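Local coordinates for protein 3-phosphoshikimate 1-carboxyvinyltransferase (Streptomyces sviceus, PDB 7M0O) that probably transfers the enolpyruvyl group of phosphoenolpyruvate to the 5-hydroxyl of shikimate-3-phosphate, the EPSP synthase step on the way to chorismate, at residues Ile293-Pro298 with Cys324-Ala329; Val360-Asp365 with Phe384-Cys389; Asp365-Met370 with Arg391-Gly396. All blocks are in the same frame, centred on the assembly; numbering follows the deposited sequence.

Contact 1. Residues Ile293-Pro298 with Cys324-Ala329; sequences ISDTMP and CDRLEA. With PO4 (phosphate ion), chain B.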
loop_
_atom_site.group_PDB
_atom_site.type_symbol
_atom_site.label_atom_id
_atom_site.label_comp_id
_atom_site.label_asym_id
_atom_site.label_seq_id
_atom_site.Cartn_x
_atom_site.Cartn_y
_atom_site.Cartn_z
ATOM N N ILE A 293 6.661 -1.775 12.392
ATOM C CA ILE A 293 6.264 -2.812 11.436
ATOM C C ILE A 293 5.029 -3.546 11.959
ATOM O O ILE A 293 4.915 -4.769 11.831
ATOM C CB ILE A 293 7.424 -3.793 11.142
ATOM C CG1 ILE A 293 8.049 -4.369 12.422
ATOM C CG2 ILE A 293 8.506 -3.105 10.299
ATOM C CD1 ILE A 293 8.919 -5.597 12.142
ATOM N N SER A 294 4.070 -2.807 12.525
ATOM C CA SER A 294 3.044 -3.444 13.343
ATOM C C SER A 294 2.037 -4.282 12.548
ATOM O O SER A 294 1.422 -5.182 13.131
ATOM C CB SER A 294 2.299 -2.390 14.172
ATOM O OG SER A 294 1.660 -1.440 13.351
ATOM N N ASP A 295 1.848 -4.026 11.246
ATOM C CA ASP A 295 0.967 -4.891 10.459
ATOM C C ASP A 295 1.483 -6.333 10.387
ATOM O O ASP A 295 0.705 -7.234 10.034
ATOM C CB ASP A 295 0.794 -4.328 9.051
ATOM C CG ASP A 295 -0.153 -3.105 9.012
ATOM O OD1 ASP A 295 -0.866 -2.848 10.002
ATOM O OD2 ASP A 295 -0.191 -2.395 7.988
ATOM N N THR A 296 2.769 -6.565 10.678
ATOM C CA THR A 296 3.340 -7.910 10.710
ATOM C C THR A 296 3.429 -8.494 12.112
ATOM O O THR A 296 3.885 -9.641 12.269
ATOM C CB THR A 296 4.737 -7.957 10.049
ATOM O OG1 THR A 296 5.716 -7.233 10.822
ATOM C CG2 THR A 296 4.672 -7.411 8.636
ATOM N N MET A 297 2.962 -7.768 13.134
ATOM C CA MET A 297 2.859 -8.375 14.458
ATOM C C MET A 297 2.093 -9.694 14.436
ATOM O O MET A 297 2.574 -10.661 15.054
ATOM C CB MET A 297 2.228 -7.385 15.453
ATOM C CG MET A 297 1.975 -8.003 16.842
ATOM S SD MET A 297 0.478 -9.001 17.002
ATOM C CE MET A 297 -0.805 -7.753 16.791
ATOM N N PRO A 298 0.945 -9.826 13.751
ATOM C CA PRO A 298 0.267 -11.134 13.745
ATOM C C PRO A 298 1.074 -12.201 13.040
ATOM O O PRO A 298 0.988 -13.373 13.423
ATOM C CB PRO A 298 -1.071 -10.855 13.034
ATOM C CG PRO A 298 -1.300 -9.334 13.278
ATOM C CD PRO A 298 0.092 -8.755 13.197
ATOM N N CYS A 324 -10.294 -4.286 14.236
ATOM C CA CYS A 324 -10.374 -5.201 15.360
ATOM C C CYS A 324 -9.119 -5.017 16.203
ATOM O O CYS A 324 -8.082 -4.560 15.707
ATOM C CB CYS A 324 -10.532 -6.682 14.891
ATOM S SG CYS A 324 -9.064 -7.604 14.236
ATOM N N ASP A 325 -9.228 -5.326 17.490
ATOM C CA ASP A 325 -8.055 -5.335 18.364
ATOM C C ASP A 325 -7.228 -6.560 17.985
ATOM O O ASP A 325 -7.571 -7.683 18.344
ATOM C CB ASP A 325 -8.470 -5.348 19.834
ATOM C CG ASP A 325 -7.274 -5.231 20.793
ATOM O OD1 ASP A 325 -6.186 -5.727 20.441
ATOM O OD2 ASP A 325 -7.417 -4.661 21.904
ATOM N N ARG A 326 -6.132 -6.341 17.253
ATOM C CA ARG A 326 -5.338 -7.449 16.725
ATOM C C ARG A 326 -4.494 -8.120 17.793
ATOM O O ARG A 326 -4.185 -9.313 17.671
ATOM C CB ARG A 326 -4.418 -6.967 15.598
ATOM C CG ARG A 326 -5.126 -6.709 14.294
ATOM C CD ARG A 326 -4.177 -6.209 13.225
ATOM N NE ARG A 326 -4.883 -6.080 11.961
ATOM C CZ ARG A 326 -4.416 -5.458 10.883
ATOM N NH1 ARG A 326 -3.233 -4.871 10.893
ATOM N NH2 ARG A 326 -5.146 -5.426 9.778
ATOM N N LEU A 327 -4.116 -7.374 18.830
ATOM C CA LEU A 327 -3.437 -7.967 19.971
ATOM C C LEU A 327 -4.348 -8.978 20.660
ATOM O O LEU A 327 -3.970 -10.138 20.851
ATOM C CB LEU A 327 -2.978 -6.863 20.929
ATOM C CG LEU A 327 -1.847 -7.166 21.921
ATOM C CD1 LEU A 327 -1.120 -5.901 22.411
ATOM C CD2 LEU A 327 -2.376 -7.950 23.111
ATOM N N GLU A 328 -5.585 -8.579 20.971
ATOM C CA GLU A 328 -6.502 -9.513 21.619
ATOM C C GLU A 328 -6.875 -10.667 20.699
ATOM O O GLU A 328 -7.055 -11.797 21.166
ATOM C CB GLU A 328 -7.765 -8.794 22.083
ATOM C CG GLU A 328 -7.562 -7.814 23.215
ATOM C CD GLU A 328 -7.157 -8.474 24.526
ATOM O OE1 GLU A 328 -7.596 -9.607 24.813
ATOM O OE2 GLU A 328 -6.376 -7.857 25.268
ATOM N N ALA A 329 -7.040 -10.397 19.397
ATOM C CA ALA A 329 -7.425 -11.449 18.459
ATOM C C ALA A 329 -6.331 -12.502 18.326
ATOM O O ALA A 329 -6.623 -13.701 18.258
ATOM C CB ALA A 329 -7.752 -10.848 17.091
HETATM P P PO4 B . -3.860 -2.983 7.112
HETATM O O1 PO4 B . -2.751 -1.975 6.966
HETATM O O2 PO4 B . -3.435 -3.982 8.159
HETATM O O3 PO4 B . -4.082 -3.648 5.774
HETATM O O4 PO4 B . -5.092 -2.232 7.544
HETATM O O HOH W 1 -1.430 -4.388 13.093
#
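The backbones of 293-298 and 324-329 come nearest at P298 and R326, each at the start of a helix, with their CA atoms 7.3 Å apart. This is part of the active-site cleft of the EPSP synthase fold. D295 is the predicted proton acceptor, and R326 is predicted to bind phosphoenolpyruvate. The R326 chain runs extended from CG to NE across the gap, which carries the guanidinium to D295. Its plane is turned 73° from that of the carboxylate. R326 NH1 reaches D295 OD1 at 3.2 Å; the hydrogen bond within this salt bridge is weak, bent to 125°. The same guanidinium holds a phosphate ion, probably from the crystallisation liquor, at its edge: NH1 and NH2 of R326 both donate to phosphate O2. R326 NE forms a salt bridge with D365 OD2, a second-shell acid that probably fixes the rotation of the group. Behind the polar end the contact is van der Waals packing. P298 CG lies 4.2 Å from R326 CD. With CG anti to the backbone N (chi1 175°) and bends at chi2 and chi3, M297 brings CE to 3.8 Å from R326 O. The helix of R326 is N-capped by D325, whose OD1 accepts from E328 N at 3.0 Å, met from above the carboxylate plane. One water links the segments: it donates to S294 O and accepts from R326 NH1 at 2.9 Å.

Contact 2. Residues Val360-Asp365 with Phe384-Cys389; sequences VTSYGD and FDDPGC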
loop_
_atom_site.group_PDB
_atom_site.type_symbol
_atom_site.label_atom_id
_atom_site.label_comp_id
_atom_site.label_asym_id
_atom_site.label_seq_id
_atom_site.Cartn_x
_atom_site.Cartn_y
_atom_site.Cartn_z
ATOM N N VAL A 360 -10.365 -20.542 13.627
ATOM C CA VAL A 360 -9.877 -19.217 13.984
ATOM C C VAL A 360 -11.014 -18.210 13.883
ATOM O O VAL A 360 -11.755 -18.197 12.892
ATOM C CB VAL A 360 -8.713 -18.825 13.065
ATOM C CG1 VAL A 360 -8.483 -17.309 13.074
ATOM C CG2 VAL A 360 -7.454 -19.592 13.471
ATOM N N THR A 361 -11.168 -17.372 14.919
ATOM C CA THR A 361 -12.082 -16.233 14.863
ATOM C C THR A 361 -11.372 -15.049 14.207
ATOM O O THR A 361 -10.497 -14.423 14.814
ATOM C CB THR A 361 -12.577 -15.837 16.251
ATOM O OG1 THR A 361 -13.246 -16.943 16.859
ATOM C CG2 THR A 361 -13.566 -14.664 16.128
ATOM N N SER A 362 -11.767 -14.723 12.979
ATOM C CA SER A 362 -11.034 -13.738 12.195
ATOM C C SER A 362 -11.353 -12.292 12.561
ATOM O O SER A 362 -10.502 -11.415 12.347
ATOM C CB SER A 362 -11.299 -13.995 10.703
ATOM O OG SER A 362 -12.572 -13.501 10.328
ATOM N N TYR A 363 -12.542 -12.015 13.095
ATOM C CA TYR A 363 -13.044 -10.644 13.257
ATOM C C TYR A 363 -13.089 -9.890 11.923
ATOM O O TYR A 363 -13.072 -8.651 11.901
ATOM C CB TYR A 363 -12.229 -9.850 14.300
ATOM C CG TYR A 363 -12.406 -10.384 15.708
ATOM C CD1 TYR A 363 -13.473 -9.975 16.495
ATOM C CD2 TYR A 363 -11.527 -11.322 16.235
ATOM C CE1 TYR A 363 -13.651 -10.469 17.774
ATOM C CE2 TYR A 363 -11.694 -11.828 17.517
ATOM C CZ TYR A 363 -12.755 -11.394 18.284
ATOM O OH TYR A 363 -12.940 -11.899 19.557
ATOM N N GLY A 364 -13.153 -10.625 10.808
ATOM C CA GLY A 364 -13.113 -10.055 9.475
ATOM C C GLY A 364 -11.776 -9.478 9.078
ATOM O O GLY A 364 -11.687 -8.785 8.055
ATOM N N ASP A 365 -10.725 -9.769 9.848
ATOM C CA ASP A 365 -9.405 -9.174 9.657
ATOM C C ASP A 365 -8.534 -10.066 8.775
ATOM O O ASP A 365 -8.175 -11.186 9.172
ATOM C CB ASP A 365 -8.720 -8.946 11.006
ATOM C CG ASP A 365 -7.525 -8.021 10.902
ATOM O OD1 ASP A 365 -6.728 -8.166 9.953
ATOM O OD2 ASP A 365 -7.396 -7.137 11.772
ATOM N N PHE A 384 -10.999 -21.288 9.303
ATOM C CA PHE A 384 -11.333 -19.899 9.566
ATOM C C PHE A 384 -12.834 -19.712 9.472
ATOM O O PHE A 384 -13.485 -20.322 8.622
ATOM C CB PHE A 384 -10.641 -18.975 8.558
ATOM C CG PHE A 384 -9.177 -19.270 8.388
ATOM C CD1 PHE A 384 -8.259 -18.838 9.335
ATOM C CD2 PHE A 384 -8.727 -19.982 7.296
ATOM C CE1 PHE A 384 -6.910 -19.121 9.197
ATOM C CE2 PHE A 384 -7.381 -20.265 7.149
ATOM C CZ PHE A 384 -6.474 -19.840 8.104
ATOM N N ASP A 385 -13.371 -18.842 10.323
ATOM C CA ASP A 385 -14.796 -18.535 10.232
ATOM C C ASP A 385 -15.121 -17.663 9.020
ATOM O O ASP A 385 -16.264 -17.682 8.542
ATOM C CB ASP A 385 -15.274 -17.889 11.534
ATOM C CG ASP A 385 -14.554 -16.567 11.866
ATOM O OD1 ASP A 385 -13.622 -16.138 11.133
ATOM O OD2 ASP A 385 -14.937 -15.950 12.889
ATOM N N ASP A 386 -14.128 -16.953 8.478
ATOM C CA ASP A 386 -14.343 -15.982 7.403
ATOM C C ASP A 386 -13.126 -15.980 6.474
ATOM O O ASP A 386 -12.311 -15.046 6.486
ATOM C CB ASP A 386 -14.603 -14.597 7.994
ATOM C CG ASP A 386 -14.988 -13.555 6.947
ATOM O OD1 ASP A 386 -15.305 -13.926 5.796
ATOM O OD2 ASP A 386 -14.992 -12.350 7.298
ATOM N N PRO A 387 -12.968 -17.025 5.650
ATOM C CA PRO A 387 -11.775 -17.092 4.779
ATOM C C PRO A 387 -11.754 -16.048 3.676
ATOM O O PRO A 387 -10.677 -15.761 3.137
ATOM C CB PRO A 387 -11.840 -18.513 4.191
ATOM C CG PRO A 387 -13.294 -18.883 4.274
ATOM C CD PRO A 387 -13.818 -18.223 5.516
ATOM N N GLY A 388 -12.896 -15.465 3.317
ATOM C CA GLY A 388 -12.924 -14.501 2.250
ATOM C C GLY A 388 -12.395 -13.129 2.612
ATOM O O GLY A 388 -12.199 -12.305 1.713
ATOM N N CYS A 389 -12.155 -12.855 3.894
ATOM C CA CYS A 389 -11.746 -11.493 4.222
ATOM C C CYS A 389 -10.335 -11.166 3.734
ATOM O O CYS A 389 -9.985 -9.981 3.666
ATOM C CB CYS A 389 -11.883 -11.247 5.726
ATOM S SG CYS A 389 -10.717 -12.111 6.793
HETATM O O HOH W 2 -15.685 -17.076 15.214
HETATM O O HOH W 3 -15.021 -13.263 13.418
#
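D385 turns its CG in between its own backbone N and carbonyl carbon (chi1 61°), and S362 does the same with OG (chi1 78°). These two rotations bring the carboxylate against the start of a tight turn. D385 OD1 accepts from S362 N and from S362 OG, both at 3.0 Å. Both donors lie on its syn side but come from opposite faces of the carboxylate plane, so OD1 is gripped from two sides. D385 OD2 adds a weak bond from S362 N. It also takes two waters, one shared with T361 OG1 and one with Y363 N. T361 OG1 has a further partner in R336. S362 OG in turn accepts from G364 N at 3.0 Å, an ST turn inside the type I' turn S362-D365. Ahead of the turn, V360 and F384 form a parallel bridge. D385 N donates to V360 O at 3.1 Å. The side chains of V360 and F384 lie side by side, pointing the same way, with V360 CB 3.8 Å from F384 CD1. At the far end C389 CB packs 3.4 Å from G364 O, and its SG rests against the carbonyl carbon of D365. Short parallel strands 359-360 and 383-384, joined through helix 366-375, make a beta-alpha-beta crossover. The loops leaving both strands lead to the cleft, where D365 pairs with R326 of the predicted phosphoenolpyruvate site.

Contact 3. Residues Asp365-Met370 with Arg391-Gly396; sequences DHRIVM and RKTFPG. With PO4 (phosphate ion), chain B.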
loop_
_atom_site.group_PDB
_atom_site.type_symbol
_atom_site.label_atom_id
_atom_site.label_comp_id
_atom_site.label_asym_id
_atom_site.label_seq_id
_atom_site.Cartn_x
_atom_site.Cartn_y
_atom_site.Cartn_z
ATOM N N ASP A 365 -10.725 -9.769 9.848
ATOM C CA ASP A 365 -9.405 -9.174 9.657
ATOM C C ASP A 365 -8.534 -10.066 8.775
ATOM O O ASP A 365 -8.175 -11.186 9.172
ATOM C CB ASP A 365 -8.720 -8.946 11.006
ATOM C CG ASP A 365 -7.525 -8.021 10.902
ATOM O OD1 ASP A 365 -6.728 -8.166 9.953
ATOM O OD2 ASP A 365 -7.396 -7.137 11.772
ATOM N N HIS A 366 -8.182 -9.542 7.593
ATOM C CA HIS A 366 -7.357 -10.271 6.621
ATOM C C HIS A 366 -6.040 -10.769 7.216
ATOM O O HIS A 366 -5.585 -11.877 6.897
ATOM C CB HIS A 366 -7.085 -9.385 5.403
ATOM C CG HIS A 366 -6.614 -7.998 5.730
ATOM N ND1 HIS A 366 -7.346 -7.110 6.497
ATOM C CD2 HIS A 366 -5.486 -7.344 5.375
ATOM C CE1 HIS A 366 -6.683 -5.973 6.599
ATOM N NE2 HIS A 366 -5.550 -6.089 5.930
ATOM N N ARG A 367 -5.408 -9.967 8.080
ATOM C CA ARG A 367 -4.118 -10.368 8.642
ATOM C C ARG A 367 -4.247 -11.479 9.685
ATOM O O ARG A 367 -3.312 -12.255 9.860
ATOM C CB ARG A 367 -3.408 -9.158 9.243
ATOM C CG ARG A 367 -3.377 -7.965 8.280
ATOM C CD ARG A 367 -2.018 -7.286 8.219
ATOM N NE ARG A 367 -2.064 -6.256 7.183
ATOM C CZ ARG A 367 -1.675 -6.447 5.924
ATOM N NH1 ARG A 367 -1.188 -7.628 5.544
ATOM N NH2 ARG A 367 -1.788 -5.471 5.043
ATOM N N ILE A 368 -5.384 -11.591 10.379
ATOM C CA ILE A 368 -5.574 -12.736 11.267
ATOM C C ILE A 368 -5.674 -14.028 10.454
ATOM O O ILE A 368 -5.074 -15.048 10.809
ATOM C CB ILE A 368 -6.805 -12.529 12.176
ATOM C CG1 ILE A 368 -6.646 -11.275 13.039
ATOM C CG2 ILE A 368 -7.050 -13.770 13.062
ATOM C CD1 ILE A 368 -5.410 -11.287 13.958
ATOM N N VAL A 369 -6.413 -14.008 9.339
ATOM C CA VAL A 369 -6.537 -15.209 8.512
ATOM C C VAL A 369 -5.197 -15.566 7.877
ATOM O O VAL A 369 -4.759 -16.722 7.912
ATOM C CB VAL A 369 -7.632 -15.018 7.444
ATOM C CG1 VAL A 369 -7.612 -16.202 6.451
ATOM C CG2 VAL A 369 -8.987 -14.924 8.114
ATOM N N MET A 370 -4.523 -14.581 7.275
ATOM C CA MET A 370 -3.278 -14.899 6.584
ATOM C C MET A 370 -2.208 -15.365 7.564
ATOM O O MET A 370 -1.429 -16.274 7.258
ATOM C CB MET A 370 -2.811 -13.693 5.766
ATOM C CG MET A 370 -3.715 -13.448 4.551
ATOM S SD MET A 370 -3.150 -12.209 3.369
ATOM C CE MET A 370 -3.480 -10.705 4.249
ATOM N N ARG A 391 -9.574 -11.015 0.870
ATOM C CA ARG A 391 -9.763 -10.231 -0.341
ATOM C C ARG A 391 -9.575 -8.742 -0.097
ATOM O O ARG A 391 -9.407 -7.988 -1.062
ATOM C CB ARG A 391 -11.146 -10.520 -0.925
ATOM C CG ARG A 391 -11.289 -11.975 -1.356
ATOM C CD ARG A 391 -12.516 -12.204 -2.215
ATOM N NE ARG A 391 -13.753 -11.986 -1.488
ATOM C CZ ARG A 391 -14.749 -11.237 -1.941
ATOM N NH1 ARG A 391 -14.640 -10.634 -3.117
ATOM N NH2 ARG A 391 -15.851 -11.090 -1.221
ATOM N N LYS A 392 -9.600 -8.302 1.165
ATOM C CA LYS A 392 -9.317 -6.900 1.454
ATOM C C LYS A 392 -7.976 -6.456 0.887
ATOM O O LYS A 392 -7.834 -5.294 0.494
ATOM C CB LYS A 392 -9.367 -6.642 2.957
ATOM C CG LYS A 392 -10.786 -6.806 3.537
ATOM C CD LYS A 392 -10.819 -6.567 5.033
ATOM C CE LYS A 392 -12.252 -6.566 5.555
ATOM N NZ LYS A 392 -12.354 -5.885 6.876
ATOM N N THR A 393 -6.979 -7.352 0.824
ATOM C CA THR A 393 -5.677 -6.978 0.256
ATOM C C THR A 393 -5.095 -7.955 -0.758
ATOM O O THR A 393 -4.133 -7.589 -1.438
ATOM C CB THR A 393 -4.613 -6.789 1.354
ATOM O OG1 THR A 393 -4.422 -8.023 2.068
ATOM C CG2 THR A 393 -4.992 -5.676 2.321
ATOM N N PHE A 394 -5.613 -9.171 -0.874
ATOM C CA PHE A 394 -4.973 -10.165 -1.726
ATOM C C PHE A 394 -6.037 -11.188 -2.103
ATOM O O PHE A 394 -6.185 -12.211 -1.419
ATOM C CB PHE A 394 -3.786 -10.814 -0.995
ATOM C CG PHE A 394 -2.917 -11.711 -1.865
ATOM C CD1 PHE A 394 -3.113 -11.813 -3.236
ATOM C CD2 PHE A 394 -1.906 -12.462 -1.281
ATOM C CE1 PHE A 394 -2.305 -12.668 -4.021
ATOM C CE2 PHE A 394 -1.104 -13.311 -2.046
ATOM C CZ PHE A 394 -1.301 -13.408 -3.415
ATOM N N PRO A 395 -6.828 -10.915 -3.144
ATOM C CA PRO A 395 -7.906 -11.849 -3.510
ATOM C C PRO A 395 -7.414 -13.261 -3.776
ATOM O O PRO A 395 -8.119 -14.218 -3.445
ATOM C CB PRO A 395 -8.508 -11.204 -4.769
ATOM C CG PRO A 395 -8.197 -9.742 -4.617
ATOM C CD PRO A 395 -6.835 -9.701 -3.980
ATOM N N GLY A 396 -6.220 -13.425 -4.326
ATOM C CA GLY A 396 -5.720 -14.755 -4.611
ATOM C C GLY A 396 -4.873 -15.375 -3.514
ATOM O O GLY A 396 -4.125 -16.313 -3.790
HETATM P P PO4 B . -3.860 -2.983 7.112
HETATM O O1 PO4 B . -2.751 -1.975 6.966
HETATM O O2 PO4 B . -3.435 -3.982 8.159
HETATM O O3 PO4 B . -4.082 -3.648 5.774
HETATM O O4 PO4 B . -5.092 -2.232 7.544
HETATM O O HOH W 4 -1.452 -7.689 2.648
#
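This is a side-chain packing contact at the wall of the active-site cleft, where the first turn of helix 366-375 meets the 3-10 turn and loop that precede helix 397-406. No direct hydrogen bond joins the segments. H366 and K392 carry one half: their side chains cross at about a right angle, and K392 CB lies over one face of the H366 imidazole, 4.0 Å above its plane. R367 CG covers the opposite face, so the ring is sandwiched, toward its rim, between two aliphatic groups that restrict its rotation. T393 carries the other half. Its CG2 comes 3.5 Å from H366 CD2, and its OG1 lies 3.6 Å from M370 CE. A water bridges the segments, accepting from R367 NH1 and hydrogen-bonded to T393 OG1. Held this way, H366 and R367 both face the phosphate ion. H366 NE2 donates to phosphate O3 at 2.9 Å, 159° at the hydrogen. R367 bends at chi2 (-135°), which turns its guanidinium edge to the ion. R367 NE donates to phosphate O2 at 2.8 Å, and its NH2 to O3. D365, at the N-cap, accepts from R367 N through OD1. R367 and K392 are predicted to bind phosphoenolpyruvate. Here K392 NZ makes a weak bond to G364 O. H366 ND1 is buried with no partner in the model. By contrast H366 NE2, R367 NE and R367 NH2 all donate to the phosphate, as suits a pocket for an anionic substrate.

Overall arrangement
All three contacts lie on the same side of the chain's centre. The centres of contacts 1 and 2 are about 14 Å apart, those of 1 and 3 about 13 Å, and those of 2 and 3 about 9 Å. Both segments of contact 1 precede those of the other two contacts in the chain. Contacts 2 and 3 interleave and share D365, the residue leading into helix 366-375. The salt bridge of D365 with R326 ties that residue to helix 326-336. Through contacts 1 and 3, segments 293-298, 324-329 and 365-370 meet around one phosphate, consistent with the predicted phosphoenolpyruvate site, and contact 2 joins the two loops that lead from strands 359-360 and 383-384 toward it.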